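Local coordinates for protein HemO (Neisseria meningitidis, PDB 1P3T) that binds heme through an axial histidine and probably degrades it as a heme oxygenase, opening the porphyrin ring and so making its iron available, at residues M75-A80 and A139-P144; Y93-E98 and K185-E190. All blocks are in the same frame, centred on the assembly; numbering follows the deposited sequence.

Contact 1. Residues M75-A80 and A139-P144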
ATOM      1  N   MET A  75       8.967  -8.112  -5.161  1.00 61.38           N
ATOM      2  CA  MET A  75       8.725  -6.787  -4.607  1.00 60.13           C
ATOM      3  C   MET A  75       7.661  -6.797  -3.507  1.00 59.10           C
ATOM      4  O   MET A  75       7.396  -5.767  -2.896  1.00 58.97           O
ATOM      5  CB  MET A  75       8.293  -5.818  -5.713  1.00 60.40           C
ATOM      6  CG  MET A  75       9.358  -5.520  -6.765  1.00 60.45           C
ATOM      7  SD  MET A  75       8.816  -4.240  -7.934  1.00 61.09           S
ATOM      8  CE  MET A  75       8.671  -5.162  -9.452  1.00 61.89           C
ATOM      9  N   ALA A  76       7.062  -7.957  -3.249  1.00 57.75           N
ATOM     10  CA  ALA A  76       6.012  -8.064  -2.232  1.00 56.30           C
ATOM     11  C   ALA A  76       6.500  -7.802  -0.809  1.00 55.11           C
ATOM     12  O   ALA A  76       7.559  -8.279  -0.408  1.00 55.06           O
ATOM     13  CB  ALA A  76       5.351  -9.432  -2.309  1.00 56.02           C
ATOM     14  N   ARG A  77       5.708  -7.058  -0.042  1.00 53.83           N
ATOM     15  CA  ARG A  77       6.063  -6.724   1.335  1.00 52.27           C
ATOM     16  C   ARG A  77       5.314  -7.527   2.397  1.00 50.59           C
ATOM     17  O   ARG A  77       5.558  -7.352   3.592  1.00 49.49           O
ATOM     18  CB  ARG A  77       5.827  -5.232   1.590  1.00 53.75           C
ATOM     19  CG  ARG A  77       6.850  -4.306   0.948  1.00 55.67           C
ATOM     20  CD  ARG A  77       6.757  -2.902   1.532  1.00 57.68           C
ATOM     21  NE  ARG A  77       5.593  -2.152   1.069  1.00 59.01           N
ATOM     22  CZ  ARG A  77       5.241  -0.956   1.539  1.00 59.92           C
ATOM     23  NH1 ARG A  77       5.958  -0.374   2.494  1.00 60.29           N
ATOM     24  NH2 ARG A  77       4.182  -0.330   1.043  1.00 60.62           N
ATOM     25  N   TYR A  78       4.409  -8.403   1.969  1.00 48.68           N
ATOM     26  CA  TYR A  78       3.633  -9.201   2.915  1.00 46.93           C
ATOM     27  C   TYR A  78       4.466  -9.925   3.980  1.00 45.96           C
ATOM     28  O   TYR A  78       4.135  -9.869   5.167  1.00 45.23           O
ATOM     29  CB  TYR A  78       2.752 -10.206   2.163  1.00 46.87           C
ATOM     30  CG  TYR A  78       1.903 -11.056   3.078  1.00 47.00           C
ATOM     31  CD1 TYR A  78       1.154 -10.477   4.104  1.00 46.55           C
ATOM     32  CD2 TYR A  78       1.845 -12.442   2.920  1.00 47.93           C
ATOM     33  CE1 TYR A  78       0.369 -11.255   4.954  1.00 47.24           C
ATOM     34  CE2 TYR A  78       1.060 -13.234   3.765  1.00 48.02           C
ATOM     35  CZ  TYR A  78       0.329 -12.635   4.778  1.00 48.27           C
ATOM     36  OH  TYR A  78      -0.436 -13.416   5.606  1.00 48.74           O
ATOM     37  N   ASP A  79       5.537 -10.603   3.575  1.00 45.13           N
ATOM     38  CA  ASP A  79       6.386 -11.311   4.542  1.00 44.86           C
ATOM     39  C   ASP A  79       7.006 -10.354   5.572  1.00 43.96           C
ATOM     40  O   ASP A  79       6.964 -10.613   6.781  1.00 43.31           O
ATOM     41  CB  ASP A  79       7.505 -12.083   3.825  1.00 44.89           C
ATOM     42  CG  ASP A  79       7.006 -13.359   3.154  1.00 46.54           C
ATOM     43  OD1 ASP A  79       6.518 -14.264   3.875  1.00 46.47           O
ATOM     44  OD2 ASP A  79       7.099 -13.452   1.909  1.00 45.93           O
ATOM     45  N   ALA A  80       7.575  -9.253   5.086  1.00 43.35           N
ATOM     46  CA  ALA A  80       8.197  -8.256   5.963  1.00 43.18           C
ATOM     47  C   ALA A  80       7.228  -7.771   7.038  1.00 42.97           C
ATOM     48  O   ALA A  80       7.625  -7.536   8.180  1.00 43.47           O
ATOM     49  CB  ALA A  80       8.692  -7.073   5.140  1.00 42.72           C
ATOM     50  N   ALA A 139       9.790  -2.397  11.728  1.00 53.10           N
ATOM     51  CA  ALA A 139       9.428  -1.593  10.563  1.00 52.21           C
ATOM     52  C   ALA A 139      10.133  -2.104   9.308  1.00 51.69           C
ATOM     53  O   ALA A 139      10.567  -1.320   8.461  1.00 51.12           O
ATOM     54  CB  ALA A 139       9.784  -0.119  10.805  1.00 51.60           C
ATOM     55  N   ARG A 140      10.241  -3.427   9.195  1.00 51.23           N
ATOM     56  CA  ARG A 140      10.892  -4.056   8.048  1.00 50.36           C
ATOM     57  C   ARG A 140      10.165  -3.706   6.762  1.00 49.59           C
ATOM     58  O   ARG A 140      10.793  -3.397   5.748  1.00 48.56           O
ATOM     59  CB  ARG A 140      10.884  -5.581   8.194  1.00 51.41           C
ATOM     60  CG  ARG A 140      11.617  -6.126   9.403  1.00 51.64           C
ATOM     61  CD  ARG A 140      11.245  -7.579   9.612  1.00 51.66           C
ATOM     62  NE  ARG A 140      11.838  -8.141  10.819  1.00 51.99           N
ATOM     63  CZ  ARG A 140      13.084  -8.594  10.903  1.00 52.23           C
ATOM     64  NH1 ARG A 140      13.885  -8.560   9.842  1.00 51.77           N
ATOM     65  NH2 ARG A 140      13.531  -9.080  12.057  1.00 51.76           N
ATOM     66  N   HIS A 141       8.834  -3.757   6.813  1.00 49.21           N
ATOM     67  CA  HIS A 141       8.021  -3.478   5.635  1.00 49.03           C
ATOM     68  C   HIS A 141       8.070  -2.027   5.174  1.00 49.44           C
ATOM     69  O   HIS A 141       7.631  -1.712   4.069  1.00 49.05           O
ATOM     70  CB  HIS A 141       6.561  -3.891   5.882  1.00 48.51           C
ATOM     71  CG  HIS A 141       5.773  -2.925   6.716  1.00 47.95           C
ATOM     72  ND1 HIS A 141       5.954  -2.785   8.076  1.00 47.86           N
ATOM     73  CD2 HIS A 141       4.770  -2.077   6.384  1.00 48.02           C
ATOM     74  CE1 HIS A 141       5.094  -1.897   8.544  1.00 48.07           C
ATOM     75  NE2 HIS A 141       4.364  -1.452   7.538  1.00 46.64           N
ATOM     76  N   LEU A 142       8.611  -1.147   6.007  1.00 49.51           N
ATOM     77  CA  LEU A 142       8.680   0.267   5.653  1.00 50.83           C
ATOM     78  C   LEU A 142      10.050   0.701   5.148  1.00 51.85           C
ATOM     79  O   LEU A 142      10.171   1.740   4.499  1.00 51.87           O
ATOM     80  CB  LEU A 142       8.278   1.128   6.856  1.00 49.88           C
ATOM     81  CG  LEU A 142       6.851   0.912   7.374  1.00 49.55           C
ATOM     82  CD1 LEU A 142       6.641   1.666   8.686  1.00 48.93           C
ATOM     83  CD2 LEU A 142       5.858   1.374   6.319  1.00 48.35           C
ATOM     84  N   ALA A 143      11.078  -0.092   5.440  1.00 53.38           N
ATOM     85  CA  ALA A 143      12.432   0.240   5.009  1.00 54.56           C
ATOM     86  C   ALA A 143      12.468   0.520   3.511  1.00 55.72           C
ATOM     87  O   ALA A 143      11.652   0.000   2.750  1.00 55.51           O
ATOM     88  CB  ALA A 143      13.380  -0.889   5.353  1.00 54.69           C
ATOM     89  N   PRO A 144      13.416   1.361   3.072  1.00 57.60           N
ATOM     90  CA  PRO A 144      13.557   1.716   1.654  1.00 59.14           C
ATOM     91  C   PRO A 144      14.106   0.553   0.829  1.00 60.78           C
ATOM     92  O   PRO A 144      14.775  -0.337   1.360  1.00 60.93           O
ATOM     93  CB  PRO A 144      14.542   2.888   1.679  1.00 58.82           C
ATOM     94  CG  PRO A 144      14.485   3.389   3.117  1.00 58.55           C
ATOM     95  CD  PRO A 144      14.372   2.120   3.893  1.00 57.60           C
TER
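R77 reaches across to the backbone of H141, and the one hydrogen bond between the segments is formed there: R77 NH1 donates a hydrogen bond to H141 O at 2.7 Å, with an N-H...O angle of 154°. The donor sits 24° out of the carbonyl plane, while the oxygen lies at the edge of the guanidinium and near its plane. A long side chain suits this place because the carbonyl is distant from the R77 backbone; the chain bends at chi3 (-74°), which turns the guanidinium toward H141 O.

The apolar part of the contact centres on A80, near the start of helix 78-87. Its methyl lies against the H141 backbone, with A80 CB 3.7 Å from H141 CA. A80 CB is also 4.0 Å from R140 CB and 3.9 Å from H141 CB. A small residue fits, since A80 CA and H141 CA are only 4.8 Å apart.

Polar partners lie further along that helix: R140 makes a salt bridge with D87, and H141 ND1 is hydrogen-bonded to D84. H141 NE2 makes a weak hydrogen bond to Q49 of helix 39-55, so a histidine, with two ring nitrogens, suits the place. L142 CG rests 3.4 Å above one face of the H141 imidazole, offset toward the ring's edge.

In this heme oxygenase fold the loop between helices 121-128 and 149-162 is thus held to the start of helix 78-87 and to R77 just before it. The R77 side chain lies about 7 Å from the bound heme, so its positive charge would probably contribute to the electrostatics there; the H141 carbonyl dipole would partly stabilise the guanidinium without cancelling its charge.

Contact 2. Residues Y93-E98 and K185-E190; sequences YKFDKE and KVVLRE
The phenyl ring of F95 has the backbone N of K97 over one face, 3.8 Å above the plane and offset toward the rim, so the chain folds back over its own aromatic residue. E190 OE1 and V187 CG2 both approach the ring obliquely. E190 OE1 lies 3.7 Å from F95 CE1, and the carboxylate plane is turned 20° from that of the ring. F95 CG stands anti to the backbone N (chi1 -166°), which carries the ring toward helix 167-191. There F95 CZ meets V187 CG2 at 4.2 Å, a modest apolar contact between two buried residues, for which a flat aromatic and a branched aliphatic are well suited.

On the solvent-exposed side, K97 and E190 extend toward each other from opposite directions. Their salt bridge is long, with K97 NZ 3.7 Å from E190 OE1. The modelled closeness of K97 CE to E190 OE1 is doubtful, so the lysine's detailed position is uncertain. D96 OD1 stands 4.5 Å from E190 OE1, a like-charge neighbour whose repulsion K97 would partly offset. Flexible charged chains suit this surface, where solvent can share in balancing them.

V187 also packs on L48, and Y93 touches K47 and V51, so helix 39-55 borders the same apolar layer. Such packing, with a connecting loop laid over a helix by one buried aromatic and fringed with charges, belongs here to the all-helical heme oxygenase fold, away from its annotated heme-binding residues.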
ATOM      1  N   TYR A  93      -1.470 -12.115  11.313  1.00 55.25           N
ATOM      2  CA  TYR A  93      -2.831 -11.591  11.372  1.00 54.44           C
ATOM      3  C   TYR A  93      -3.636 -12.032  10.163  1.00 54.40           C
ATOM      4  O   TYR A  93      -3.109 -12.106   9.050  1.00 54.15           O
ATOM      5  CB  TYR A  93      -2.811 -10.065  11.434  1.00 53.37           C
ATOM      6  CG  TYR A  93      -4.190  -9.444  11.540  1.00 52.68           C
ATOM      7  CD1 TYR A  93      -4.989  -9.663  12.662  1.00 52.42           C
ATOM      8  CD2 TYR A  93      -4.699  -8.645  10.516  1.00 51.75           C
ATOM      9  CE1 TYR A  93      -6.264  -9.100  12.765  1.00 52.40           C
ATOM     10  CE2 TYR A  93      -5.972  -8.077  10.608  1.00 51.60           C
ATOM     11  CZ  TYR A  93      -6.748  -8.309  11.734  1.00 51.77           C
ATOM     12  OH  TYR A  93      -8.000  -7.754  11.834  1.00 51.55           O
ATOM     13  N   LYS A  94      -4.916 -12.317  10.379  1.00 54.53           N
ATOM     14  CA  LYS A  94      -5.789 -12.743   9.294  1.00 55.00           C
ATOM     15  C   LYS A  94      -7.106 -11.988   9.320  1.00 55.13           C
ATOM     16  O   LYS A  94      -7.810 -11.972  10.333  1.00 54.49           O
ATOM     17  CB  LYS A  94      -6.053 -14.246   9.377  1.00 55.20           C
ATOM     18  CG  LYS A  94      -7.009 -14.744   8.314  1.00 56.19           C
ATOM     19  CD  LYS A  94      -7.075 -16.262   8.284  1.00 56.48           C
ATOM     20  CE  LYS A  94      -8.111 -16.733   7.281  1.00 56.31           C
ATOM     21  NZ  LYS A  94      -7.783 -16.256   5.910  1.00 57.48           N
ATOM     22  N   PHE A  95      -7.437 -11.371   8.191  1.00 55.52           N
ATOM     23  CA  PHE A  95      -8.661 -10.592   8.068  1.00 56.54           C
ATOM     24  C   PHE A  95      -9.928 -11.393   8.349  1.00 57.40           C
ATOM     25  O   PHE A  95     -10.017 -12.579   8.030  1.00 57.68           O
ATOM     26  CB  PHE A  95      -8.742  -9.981   6.669  1.00 55.89           C
ATOM     27  CG  PHE A  95      -9.767  -8.895   6.539  1.00 55.23           C
ATOM     28  CD1 PHE A  95      -9.856  -7.886   7.496  1.00 55.38           C
ATOM     29  CD2 PHE A  95     -10.607  -8.845   5.435  1.00 55.02           C
ATOM     30  CE1 PHE A  95     -10.770  -6.839   7.351  1.00 55.15           C
ATOM     31  CE2 PHE A  95     -11.522  -7.806   5.281  1.00 54.93           C
ATOM     32  CZ  PHE A  95     -11.603  -6.801   6.238  1.00 54.97           C
ATOM     33  N   ASP A  96     -10.910 -10.721   8.938  1.00 58.53           N
ATOM     34  CA  ASP A  96     -12.189 -11.331   9.277  1.00 59.47           C
ATOM     35  C   ASP A  96     -12.953 -11.722   8.025  1.00 59.36           C
ATOM     36  O   ASP A  96     -13.176 -12.900   7.763  1.00 59.89           O
ATOM     37  CB  ASP A  96     -13.060 -10.354  10.077  1.00 60.22           C
ATOM     38  CG  ASP A  96     -12.271  -9.571  11.105  1.00 61.26           C
ATOM     39  OD1 ASP A  96     -11.329  -8.854  10.703  1.00 62.13           O
ATOM     40  OD2 ASP A  96     -12.595  -9.665  12.310  1.00 61.85           O
ATOM     41  N   LYS A  97     -13.353 -10.717   7.253  1.00 59.18           N
ATOM     42  CA  LYS A  97     -14.130 -10.944   6.044  1.00 58.72           C
ATOM     43  C   LYS A  97     -13.325 -11.626   4.947  1.00 58.47           C
ATOM     44  O   LYS A  97     -12.253 -12.187   5.189  1.00 58.48           O
ATOM     45  CB  LYS A  97     -14.690  -9.618   5.514  1.00 59.24           C
ATOM     46  CG  LYS A  97     -14.686  -8.464   6.518  1.00 59.77           C
ATOM     47  CD  LYS A  97     -15.485  -8.773   7.772  1.00 59.98           C
ATOM     48  CE  LYS A  97     -15.341  -7.654   8.788  1.00 59.92           C
ATOM     49  NZ  LYS A  97     -16.000  -7.978  10.083  1.00 59.88           N
ATOM     50  N   GLU A  98     -13.861 -11.582   3.734  1.00 57.71           N
ATOM     51  CA  GLU A  98     -13.195 -12.187   2.593  1.00 57.31           C
ATOM     52  C   GLU A  98     -12.256 -11.148   2.001  1.00 56.03           C
ATOM     53  O   GLU A  98     -12.627  -9.988   1.842  1.00 55.61           O
ATOM     54  CB  GLU A  98     -14.219 -12.614   1.543  1.00 58.26           C
ATOM     55  CG  GLU A  98     -13.777 -13.801   0.703  1.00 60.04           C
ATOM     56  CD  GLU A  98     -14.773 -14.137  -0.389  1.00 60.75           C
ATOM     57  OE1 GLU A  98     -15.993 -14.033  -0.133  1.00 61.23           O
ATOM     58  OE2 GLU A  98     -14.337 -14.513  -1.497  1.00 61.46           O
ATOM     59  N   LYS A 185      -8.981   1.985   3.336  1.00 27.95           N
ATOM     60  CA  LYS A 185      -9.718   2.723   4.359  1.00 28.27           C
ATOM     61  C   LYS A 185     -10.762   1.868   5.072  1.00 29.23           C
ATOM     62  O   LYS A 185     -11.040   2.070   6.250  1.00 27.15           O
ATOM     63  CB  LYS A 185     -10.365   3.983   3.766  1.00 28.94           C
ATOM     64  CG  LYS A 185      -9.331   5.032   3.348  1.00 29.94           C
ATOM     65  CD  LYS A 185      -9.919   6.433   3.201  1.00 29.86           C
ATOM     66  CE  LYS A 185     -10.740   6.566   1.930  1.00 31.07           C
ATOM     67  NZ  LYS A 185     -11.263   7.936   1.776  1.00 29.39           N
ATOM     68  N   VAL A 186     -11.345   0.914   4.355  1.00 30.26           N
ATOM     69  CA  VAL A 186     -12.318   0.034   4.975  1.00 30.92           C
ATOM     70  C   VAL A 186     -11.601  -0.777   6.053  1.00 32.04           C
ATOM     71  O   VAL A 186     -12.058  -0.838   7.197  1.00 32.84           O
ATOM     72  CB  VAL A 186     -12.958  -0.899   3.936  1.00 31.31           C
ATOM     73  CG1 VAL A 186     -13.562  -2.112   4.624  1.00 31.67           C
ATOM     74  CG2 VAL A 186     -14.042  -0.134   3.167  1.00 29.47           C
ATOM     75  N   VAL A 187     -10.467  -1.379   5.706  1.00 31.18           N
ATOM     76  CA  VAL A 187      -9.724  -2.173   6.680  1.00 30.80           C
ATOM     77  C   VAL A 187      -9.266  -1.296   7.850  1.00 31.31           C
ATOM     78  O   VAL A 187      -9.406  -1.669   9.025  1.00 31.23           O
ATOM     79  CB  VAL A 187      -8.493  -2.847   6.035  1.00 30.45           C
ATOM     80  CG1 VAL A 187      -7.668  -3.574   7.096  1.00 30.56           C
ATOM     81  CG2 VAL A 187      -8.942  -3.822   4.982  1.00 29.97           C
ATOM     82  N   LEU A 188      -8.718  -0.129   7.534  1.00 30.52           N
ATOM     83  CA  LEU A 188      -8.266   0.780   8.584  1.00 29.51           C
ATOM     84  C   LEU A 188      -9.373   1.071   9.607  1.00 29.80           C
ATOM     85  O   LEU A 188      -9.147   1.002  10.821  1.00 30.14           O
ATOM     86  CB  LEU A 188      -7.782   2.092   7.975  1.00 27.22           C
ATOM     87  CG  LEU A 188      -7.214   3.108   8.988  1.00 25.64           C
ATOM     88  CD1 LEU A 188      -6.347   4.115   8.253  1.00 22.90           C
ATOM     89  CD2 LEU A 188      -8.356   3.808   9.742  1.00 25.92           C
ATOM     90  N   ARG A 189     -10.553   1.416   9.109  1.00 29.67           N
ATOM     91  CA  ARG A 189     -11.685   1.737   9.972  1.00 32.16           C
ATOM     92  C   ARG A 189     -12.018   0.584  10.907  1.00 33.92           C
ATOM     93  O   ARG A 189     -12.206   0.771  12.112  1.00 34.16           O
ATOM     94  CB  ARG A 189     -12.903   2.094   9.129  1.00 30.99           C
ATOM     95  CG  ARG A 189     -12.771   3.427   8.409  1.00 29.94           C
ATOM     96  CD  ARG A 189     -13.966   3.677   7.495  1.00 31.05           C
ATOM     97  NE  ARG A 189     -13.790   4.854   6.647  1.00 28.87           N
ATOM     98  CZ  ARG A 189     -13.811   4.826   5.315  1.00 30.86           C
ATOM     99  NH1 ARG A 189     -14.005   3.671   4.675  1.00 30.96           N
ATOM    100  NH2 ARG A 189     -13.613   5.942   4.619  1.00 28.61           N
ATOM    101  N   GLU A 190     -12.087  -0.614  10.343  1.00 35.05           N
ATOM    102  CA  GLU A 190     -12.381  -1.787  11.140  1.00 36.74           C
ATOM    103  C   GLU A 190     -11.259  -2.080  12.126  1.00 37.22           C
ATOM    104  O   GLU A 190     -11.507  -2.412  13.285  1.00 37.73           O
ATOM    105  CB  GLU A 190     -12.604  -2.998  10.232  1.00 37.03           C
ATOM    106  CG  GLU A 190     -13.932  -2.987   9.494  1.00 39.34           C
ATOM    107  CD  GLU A 190     -14.182  -4.291   8.747  1.00 40.50           C
ATOM    108  OE1 GLU A 190     -13.586  -5.323   9.141  1.00 40.99           O
ATOM    109  OE2 GLU A 190     -14.976  -4.285   7.781  1.00 40.88           O
TER

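How the contacts relate
The centres of contacts 1 and 2 lie 19 Å apart, and although their nearest atoms come within about 5 Å the two do not touch. Along the chain their segments alternate in the order 75-80, 93-98, 139-144, 185-190, so the spans they close overlap. Helix 78-87 leads from the first segment of contact 1 toward the loop holding the first segment of contact 2, and side chains of both contacts pack on helix 39-55. Contact 1 joins a loop to the start of helix 78-87 and the turn before it; contact 2 joins a loop to helix 167-191. Together they tie parts of one helical domain that are distant in sequence, contact 1 closer to the heme.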